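Local atomic coordinates of metallo-beta-lactamase (Simiduia agarivorans, PDB entry 6MFI), a protein that probably hydrolyses beta-lactam antibiotics, as a zinc-dependent metallo-beta-lactamase of subclass B3. Residues W33-A38 and Y58-C62; V103-H108 and A128-S133. One frame throughout, in Å; residues are numbered along the deposited sequence.

How the interactions relate
Both contacts are largely buried, but they do different work. Interaction 1 ties the end of the N-terminal helix 30-36 to the loop after strand 56-58. No backbone hydrogen bonds join its segments; a disulfide, two aromatic side chains at about a right angle and a water do. The exposed Ala38 lies at its margin, whereas no touching residue of interaction 2 is exposed. Interaction 2 lies inside the seven-stranded sheet, where strands 103-107 and 129-132 share backbone hydrogen bonds and apolar packing. Strand 56-58 belongs to that same sheet, so interaction 1 fastens a helix to the loop leaving it. The nearest atoms of the two contacts are about 8 Å apart.

Interaction 1: residues W33-A38 and Y58-C62; sequences WVDSCA and YVGTC
The Cys37-Cys62 disulfide pins the end of the N-terminal helix to the loop that follows strand 56-58. Cys37 SG and Cys62 SG lie 2.0 Å apart, and the bridge turns through a chi3 of -51°. Cys37 is the first residue to leave helical geometry, and its N still bonds to Trp33 O. The bridge therefore grips the helix right at its end. Cys37 CB rests over one face of the Trp33 indole, toward the rim. Cys62 SG is an oblique sulfur-aromatic neighbour of the five-membered ring, and Trp33 CZ2 lies 3.9 Å from Cys62 O.

The chi1 of -165° swings the indole of Trp33 away from its own N and toward the loop. There its ring meets Tyr58 at about a right angle, with planes at 80°. The closest pair is Trp33 NE1 to Tyr58 CE1, 3.5 Å. Water 1 accepts a bond from Trp33 NE1 at 2.6 Å. It also lies 2.7 Å from Gly60 O, linking indole and loop. The loop turns so that Thr61 O meets Tyr58 OH, which donates to it at 2.5 Å. Phe50 packs against both aromatic rings.

Bridge, rings and water thus join helix and loop together. The indole N-H is satisfied within a buried contact, and the phenol bond to Thr61 O would help fix the tyrosine ring against the loop.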
ATOM      1  N   TRP A  33      10.229  -7.552 -14.827  1.00 23.80           N
ATOM      2  CA  TRP A  33       8.901  -7.123 -14.398  1.00 22.29           C
ATOM      3  C   TRP A  33       8.228  -6.263 -15.459  1.00 22.26           C
ATOM      4  O   TRP A  33       7.030  -6.421 -15.724  1.00 22.17           O
ATOM      5  CB  TRP A  33       8.993  -6.366 -13.074  1.00 21.10           C
ATOM      6  CG  TRP A  33       7.668  -6.199 -12.393  1.00 20.24           C
ATOM      7  CD1 TRP A  33       7.147  -6.990 -11.412  1.00 19.69           C
ATOM      8  CD2 TRP A  33       6.694  -5.179 -12.645  1.00 19.81           C
ATOM      9  NE1 TRP A  33       5.910  -6.526 -11.035  1.00 19.09           N
ATOM     10  CE2 TRP A  33       5.608  -5.415 -11.777  1.00 19.14           C
ATOM     11  CE3 TRP A  33       6.633  -4.088 -13.517  1.00 20.07           C
ATOM     12  CZ2 TRP A  33       4.477  -4.602 -11.758  1.00 18.19           C
ATOM     13  CZ3 TRP A  33       5.509  -3.283 -13.497  1.00 19.55           C
ATOM     14  CH2 TRP A  33       4.446  -3.544 -12.623  1.00 18.45           C
ATOM     15  N   VAL A  34       8.977  -5.341 -16.069  1.00 22.47           N
ATOM     16  CA  VAL A  34       8.415  -4.515 -17.135  1.00 22.72           C
ATOM     17  C   VAL A  34       8.010  -5.382 -18.319  1.00 23.23           C
ATOM     18  O   VAL A  34       6.983  -5.140 -18.966  1.00 23.54           O
ATOM     19  CB  VAL A  34       9.416  -3.420 -17.549  1.00 23.65           C
ATOM     20  CG1 VAL A  34       8.818  -2.530 -18.627  1.00 24.66           C
ATOM     21  CG2 VAL A  34       9.823  -2.590 -16.343  1.00 22.72           C
ATOM     22  N   ASP A  35       8.802  -6.416 -18.614  1.00 23.56           N
ATOM     23  CA  ASP A  35       8.454  -7.324 -19.700  1.00 24.63           C
ATOM     24  C   ASP A  35       7.307  -8.252 -19.317  1.00 23.19           C
ATOM     25  O   ASP A  35       6.588  -8.740 -20.196  1.00 23.57           O
ATOM     26  CB  ASP A  35       9.678  -8.143 -20.115  1.00 26.22           C
ATOM     27  CG  ASP A  35      10.809  -7.278 -20.640  1.00 28.10           C
ATOM     28  OD1 ASP A  35      10.523  -6.213 -21.227  1.00 28.84           O
ATOM     29  OD2 ASP A  35      11.985  -7.666 -20.466  1.00 28.77           O
ATOM     30  N   SER A  36       7.117  -8.504 -18.021  1.00 20.89           N
ATOM     31  CA  SER A  36       6.095  -9.441 -17.572  1.00 19.71           C
ATOM     32  C   SER A  36       4.785  -8.765 -17.199  1.00 18.02           C
ATOM     33  O   SER A  36       3.721  -9.382 -17.328  1.00 17.71           O
ATOM     34  CB  SER A  36       6.598 -10.242 -16.368  1.00 18.95           C
ATOM     35  OG  SER A  36       7.812 -10.907 -16.667  1.00 20.05           O
ATOM     36  N   CYS A  37       4.830  -7.518 -16.735  1.00 17.38           N
ATOM     37  CA  CYS A  37       3.651  -6.819 -16.247  1.00 17.37           C
ATOM     38  C   CYS A  37       3.421  -5.545 -17.048  1.00 18.43           C
ATOM     39  O   CYS A  37       4.374  -4.875 -17.460  1.00 19.57           O
ATOM     40  CB  CYS A  37       3.794  -6.486 -14.757  1.00 16.49           C
ATOM     41  SG  CYS A  37       4.124  -7.925 -13.707  1.00 16.54           S
ATOM     42  N   ALA A  38       2.151  -5.214 -17.258  1.00 17.64           N
ATOM     43  CA  ALA A  38       1.746  -4.047 -18.025  1.00 18.13           C
ATOM     44  C   ALA A  38       1.167  -2.983 -17.095  1.00 17.59           C
ATOM     45  O   ALA A  38       1.028  -3.182 -15.885  1.00 16.50           O
ATOM     46  CB  ALA A  38       0.737  -4.441 -19.105  1.00 18.91           C
ATOM     47  N   TYR A  58       9.790  -5.540  -4.002  1.00 11.79           N
ATOM     48  CA  TYR A  58       8.423  -5.621  -4.499  1.00 11.48           C
ATOM     49  C   TYR A  58       8.065  -7.093  -4.659  1.00 11.71           C
ATOM     50  O   TYR A  58       8.724  -7.814  -5.415  1.00 12.05           O
ATOM     51  CB  TYR A  58       8.281  -4.878  -5.828  1.00 11.90           C
ATOM     52  CG  TYR A  58       6.878  -4.871  -6.401  1.00 11.66           C
ATOM     53  CD1 TYR A  58       6.413  -5.930  -7.175  1.00 11.71           C
ATOM     54  CD2 TYR A  58       6.023  -3.802  -6.177  1.00 11.51           C
ATOM     55  CE1 TYR A  58       5.134  -5.925  -7.700  1.00 11.62           C
ATOM     56  CE2 TYR A  58       4.744  -3.787  -6.701  1.00 11.39           C
ATOM     57  CZ  TYR A  58       4.304  -4.851  -7.460  1.00 11.45           C
ATOM     58  OH  TYR A  58       3.029  -4.839  -7.981  1.00 11.45           O
ATOM     59  N   VAL A  59       7.031  -7.536  -3.948  1.00 11.25           N
ATOM     60  CA  VAL A  59       6.618  -8.933  -3.974  1.00 11.08           C
ATOM     61  C   VAL A  59       5.151  -9.078  -4.379  1.00 11.08           C
ATOM     62  O   VAL A  59       4.548 -10.121  -4.161  1.00 11.34           O
ATOM     63  CB  VAL A  59       6.890  -9.618  -2.621  1.00 10.73           C
ATOM     64  CG1 VAL A  59       8.384  -9.710  -2.363  1.00 11.25           C
ATOM     65  CG2 VAL A  59       6.192  -8.872  -1.494  1.00 10.10           C
ATOM     66  N   GLY A  60       4.573  -8.037  -4.976  1.00 11.07           N
ATOM     67  CA  GLY A  60       3.179  -8.045  -5.356  1.00 11.34           C
ATOM     68  C   GLY A  60       2.953  -8.615  -6.744  1.00 11.36           C
ATOM     69  O   GLY A  60       3.850  -9.169  -7.382  1.00 11.16           O
ATOM     70  N   THR A  61       1.716  -8.467  -7.212  1.00 11.62           N
ATOM     71  CA  THR A  61       1.320  -8.941  -8.531  1.00 12.77           C
ATOM     72  C   THR A  61       1.661  -7.876  -9.573  1.00 14.19           C
ATOM     73  O   THR A  61       2.326  -6.877  -9.283  1.00 14.77           O
ATOM     74  CB  THR A  61      -0.167  -9.281  -8.546  1.00 12.25           C
ATOM     75  OG1 THR A  61      -0.930  -8.090  -8.318  1.00 12.41           O
ATOM     76  CG2 THR A  61      -0.490 -10.287  -7.455  1.00 11.71           C
ATOM     77  N   CYS A  62       1.213  -8.082 -10.813  1.00 14.96           N
ATOM     78  CA  CYS A  62       1.349  -7.055 -11.838  1.00 15.98           C
ATOM     79  C   CYS A  62       0.363  -5.910 -11.655  1.00 16.14           C
ATOM     80  O   CYS A  62       0.574  -4.832 -12.221  1.00 17.38           O
ATOM     81  CB  CYS A  62       1.169  -7.661 -13.233  1.00 17.04           C
ATOM     82  SG  CYS A  62       2.364  -8.938 -13.677  1.00 18.25           S
TER
HETATM   83  O   HOH W   1       5.100  -8.578  -9.739  1.00 12.36           O

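Interaction 2: residues V103-H108 and A128-S133; sequences VKILLH and ATLYAS
Ile105 and Tyr131 pack on one face of a beta-alpha-beta crossover in the metallo-beta-lactamase fold. Helices 113-116 and 119-126 lie in the connection between its two parallel strands. Ile105 CG2 meets the tyrosine ring at CD1, 3.7 Å away, and the two side chains cross at a slant. Ile173 of strand 172-175 touches both. Leu107 CD2 also comes against Tyr131, at CB.

On the other face Leu106 is held between two neighbours. Its CG lies 3.8 Å from Ala128 CB. In Leu130, chi1 168° and chi2 60° together bring CD1 to within 3.7 Å of Leu106 CB.

Three backbone bonds set the register: Thr129 N to Lys104 O, Leu106 N to Thr129 O, and Tyr131 N to Leu106 O. Beyond them the strands part. Water 2 bridges them there, accepting from His108 N and donating to Tyr131 O.

His108 lies just before the zinc ligands His110, His112, Asp114 and His115, its side chain about 5 Å from that of His110. It swings its ring across to the other strand, edge on to Ala132 CA. Ser133 N donates to His108 NE2 at 3.3 Å, only 5° out of the ring plane.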
ATOM      1  N   VAL A 103       8.655 -13.324   8.233  1.00 10.75           N
ATOM      2  CA  VAL A 103       7.794 -12.147   8.198  1.00 11.74           C
ATOM      3  C   VAL A 103       7.104 -12.041   9.555  1.00 11.99           C
ATOM      4  O   VAL A 103       6.236 -12.855   9.884  1.00 10.53           O
ATOM      5  CB  VAL A 103       6.773 -12.225   7.057  1.00 11.59           C
ATOM      6  CG1 VAL A 103       5.914 -10.970   7.030  1.00 11.87           C
ATOM      7  CG2 VAL A 103       7.479 -12.424   5.726  1.00 11.63           C
ATOM      8  N   LYS A 104       7.494 -11.044  10.349  1.00 11.81           N
ATOM      9  CA  LYS A 104       6.988 -10.905  11.707  1.00 12.31           C
ATOM     10  C   LYS A 104       5.890  -9.863  11.849  1.00 12.50           C
ATOM     11  O   LYS A 104       5.146  -9.905  12.836  1.00 13.26           O
ATOM     12  CB  LYS A 104       8.133 -10.549  12.665  1.00 12.91           C
ATOM     13  CG  LYS A 104       9.342 -11.463  12.563  1.00 13.50           C
ATOM     14  CD  LYS A 104       8.970 -12.910  12.841  1.00 14.45           C
ATOM     15  CE  LYS A 104      10.187 -13.817  12.756  1.00 15.78           C
ATOM     16  NZ  LYS A 104       9.834 -15.248  12.971  1.00 16.17           N
ATOM     17  N   ILE A 105       5.764  -8.935  10.903  1.00 12.22           N
ATOM     18  CA  ILE A 105       4.807  -7.839  11.006  1.00 12.31           C
ATOM     19  C   ILE A 105       4.110  -7.666   9.664  1.00 11.21           C
ATOM     20  O   ILE A 105       4.762  -7.649   8.616  1.00 10.04           O
ATOM     21  CB  ILE A 105       5.493  -6.524  11.433  1.00 12.93           C
ATOM     22  CG1 ILE A 105       6.029  -6.642  12.861  1.00 14.10           C
ATOM     23  CG2 ILE A 105       4.529  -5.352  11.324  1.00 12.18           C
ATOM     24  CD1 ILE A 105       6.718  -5.395  13.364  1.00 14.92           C
ATOM     25  N   LEU A 106       2.786  -7.543   9.699  1.00 10.71           N
ATOM     26  CA  LEU A 106       1.979  -7.275   8.515  1.00 10.68           C
ATOM     27  C   LEU A 106       1.361  -5.888   8.632  1.00 11.12           C
ATOM     28  O   LEU A 106       0.745  -5.563   9.653  1.00 12.07           O
ATOM     29  CB  LEU A 106       0.880  -8.328   8.346  1.00  9.26           C
ATOM     30  CG  LEU A 106       1.312  -9.747   7.980  1.00 10.77           C
ATOM     31  CD1 LEU A 106       0.129 -10.694   8.067  1.00 10.60           C
ATOM     32  CD2 LEU A 106       1.927  -9.785   6.590  1.00 10.33           C
ATOM     33  N   LEU A 107       1.528  -5.078   7.592  1.00 10.74           N
ATOM     34  CA  LEU A 107       0.939  -3.751   7.515  1.00 10.31           C
ATOM     35  C   LEU A 107       0.017  -3.675   6.305  1.00  9.76           C
ATOM     36  O   LEU A 107      -0.051  -4.595   5.486  1.00  9.01           O
ATOM     37  CB  LEU A 107       2.019  -2.665   7.437  1.00 11.05           C
ATOM     38  CG  LEU A 107       3.083  -2.685   8.537  1.00 11.95           C
ATOM     39  CD1 LEU A 107       4.105  -1.579   8.316  1.00 12.18           C
ATOM     40  CD2 LEU A 107       2.439  -2.563   9.910  1.00 12.80           C
ATOM     41  N   HIS A 108      -0.698  -2.557   6.193  1.00 10.22           N
ATOM     42  CA  HIS A 108      -1.683  -2.385   5.136  1.00 10.34           C
ATOM     43  C   HIS A 108      -1.662  -0.952   4.632  1.00 10.99           C
ATOM     44  O   HIS A 108      -1.272  -0.026   5.349  1.00 11.13           O
ATOM     45  CB  HIS A 108      -3.097  -2.736   5.622  1.00 10.36           C
ATOM     46  CG  HIS A 108      -3.653  -1.764   6.617  1.00 10.11           C
ATOM     47  ND1 HIS A 108      -4.152  -0.530   6.255  1.00 10.17           N
ATOM     48  CD2 HIS A 108      -3.790  -1.843   7.961  1.00 10.20           C
ATOM     49  CE1 HIS A 108      -4.566   0.109   7.334  1.00 10.62           C
ATOM     50  NE2 HIS A 108      -4.359  -0.667   8.382  1.00 10.66           N
ATOM     51  N   ALA A 128       2.707 -13.929  11.520  1.00 12.00           N
ATOM     52  CA  ALA A 128       3.002 -12.539  11.826  1.00 12.53           C
ATOM     53  C   ALA A 128       1.842 -11.890  12.573  1.00 12.80           C
ATOM     54  O   ALA A 128       0.693 -12.333  12.505  1.00 12.47           O
ATOM     55  CB  ALA A 128       3.294 -11.761  10.543  1.00 12.25           C
ATOM     56  N   THR A 129       2.158 -10.823  13.301  1.00 13.78           N
ATOM     57  CA  THR A 129       1.137 -10.011  13.948  1.00 15.01           C
ATOM     58  C   THR A 129       0.740  -8.882  13.007  1.00 13.59           C
ATOM     59  O   THR A 129       1.602  -8.199  12.445  1.00 12.08           O
ATOM     60  CB  THR A 129       1.630  -9.448  15.282  1.00 17.70           C
ATOM     61  OG1 THR A 129       1.276  -8.064  15.380  1.00 19.32           O
ATOM     62  CG2 THR A 129       3.135  -9.592  15.403  1.00 18.10           C
ATOM     63  N   LEU A 130      -0.564  -8.697  12.831  1.00 13.53           N
ATOM     64  CA  LEU A 130      -1.098  -7.736  11.877  1.00 13.11           C
ATOM     65  C   LEU A 130      -1.451  -6.444  12.602  1.00 13.50           C
ATOM     66  O   LEU A 130      -2.266  -6.451  13.530  1.00 13.58           O
ATOM     67  CB  LEU A 130      -2.321  -8.315  11.166  1.00 13.35           C
ATOM     68  CG  LEU A 130      -3.186  -7.377  10.329  1.00 13.58           C
ATOM     69  CD1 LEU A 130      -2.378  -6.749   9.204  1.00 13.63           C
ATOM     70  CD2 LEU A 130      -4.367  -8.151   9.778  1.00 13.41           C
ATOM     71  N   TYR A 131      -0.831  -5.345  12.184  1.00 14.38           N
ATOM     72  CA  TYR A 131      -1.113  -4.024  12.722  1.00 15.30           C
ATOM     73  C   TYR A 131      -2.008  -3.262  11.756  1.00 14.06           C
ATOM     74  O   TYR A 131      -1.798  -3.296  10.540  1.00 12.62           O
ATOM     75  CB  TYR A 131       0.180  -3.240  12.962  1.00 17.33           C
ATOM     76  CG  TYR A 131       1.045  -3.786  14.076  1.00 19.54           C
ATOM     77  CD1 TYR A 131       1.925  -4.835  13.847  1.00 20.27           C
ATOM     78  CD2 TYR A 131       0.985  -3.248  15.356  1.00 21.46           C
ATOM     79  CE1 TYR A 131       2.720  -5.336  14.859  1.00 21.47           C
ATOM     80  CE2 TYR A 131       1.777  -3.744  16.377  1.00 22.35           C
ATOM     81  CZ  TYR A 131       2.642  -4.787  16.122  1.00 22.44           C
ATOM     82  OH  TYR A 131       3.433  -5.286  17.131  1.00 23.81           O
ATOM     83  N   ALA A 132      -3.009  -2.572  12.299  1.00 14.13           N
ATOM     84  CA  ALA A 132      -3.978  -1.881  11.464  1.00 13.54           C
ATOM     85  C   ALA A 132      -4.529  -0.671  12.202  1.00 14.00           C
ATOM     86  O   ALA A 132      -4.621  -0.664  13.431  1.00 14.87           O
ATOM     87  CB  ALA A 132      -5.125  -2.811  11.051  1.00 13.26           C
ATOM     88  N   SER A 133      -4.898   0.352  11.431  1.00 13.87           N
ATOM     89  CA  SER A 133      -5.587   1.500  11.990  1.00 14.71           C
ATOM     90  C   SER A 133      -6.949   1.069  12.533  1.00 14.49           C
ATOM     91  O   SER A 133      -7.486   0.033  12.132  1.00 13.70           O
ATOM     92  CB  SER A 133      -5.750   2.588  10.929  1.00 14.86           C
ATOM     93  OG  SER A 133      -6.523   2.123   9.837  1.00 14.20           O
TER
HETATM   94  O   HOH W   2      -1.002  -1.267   9.034  1.00  6.53           O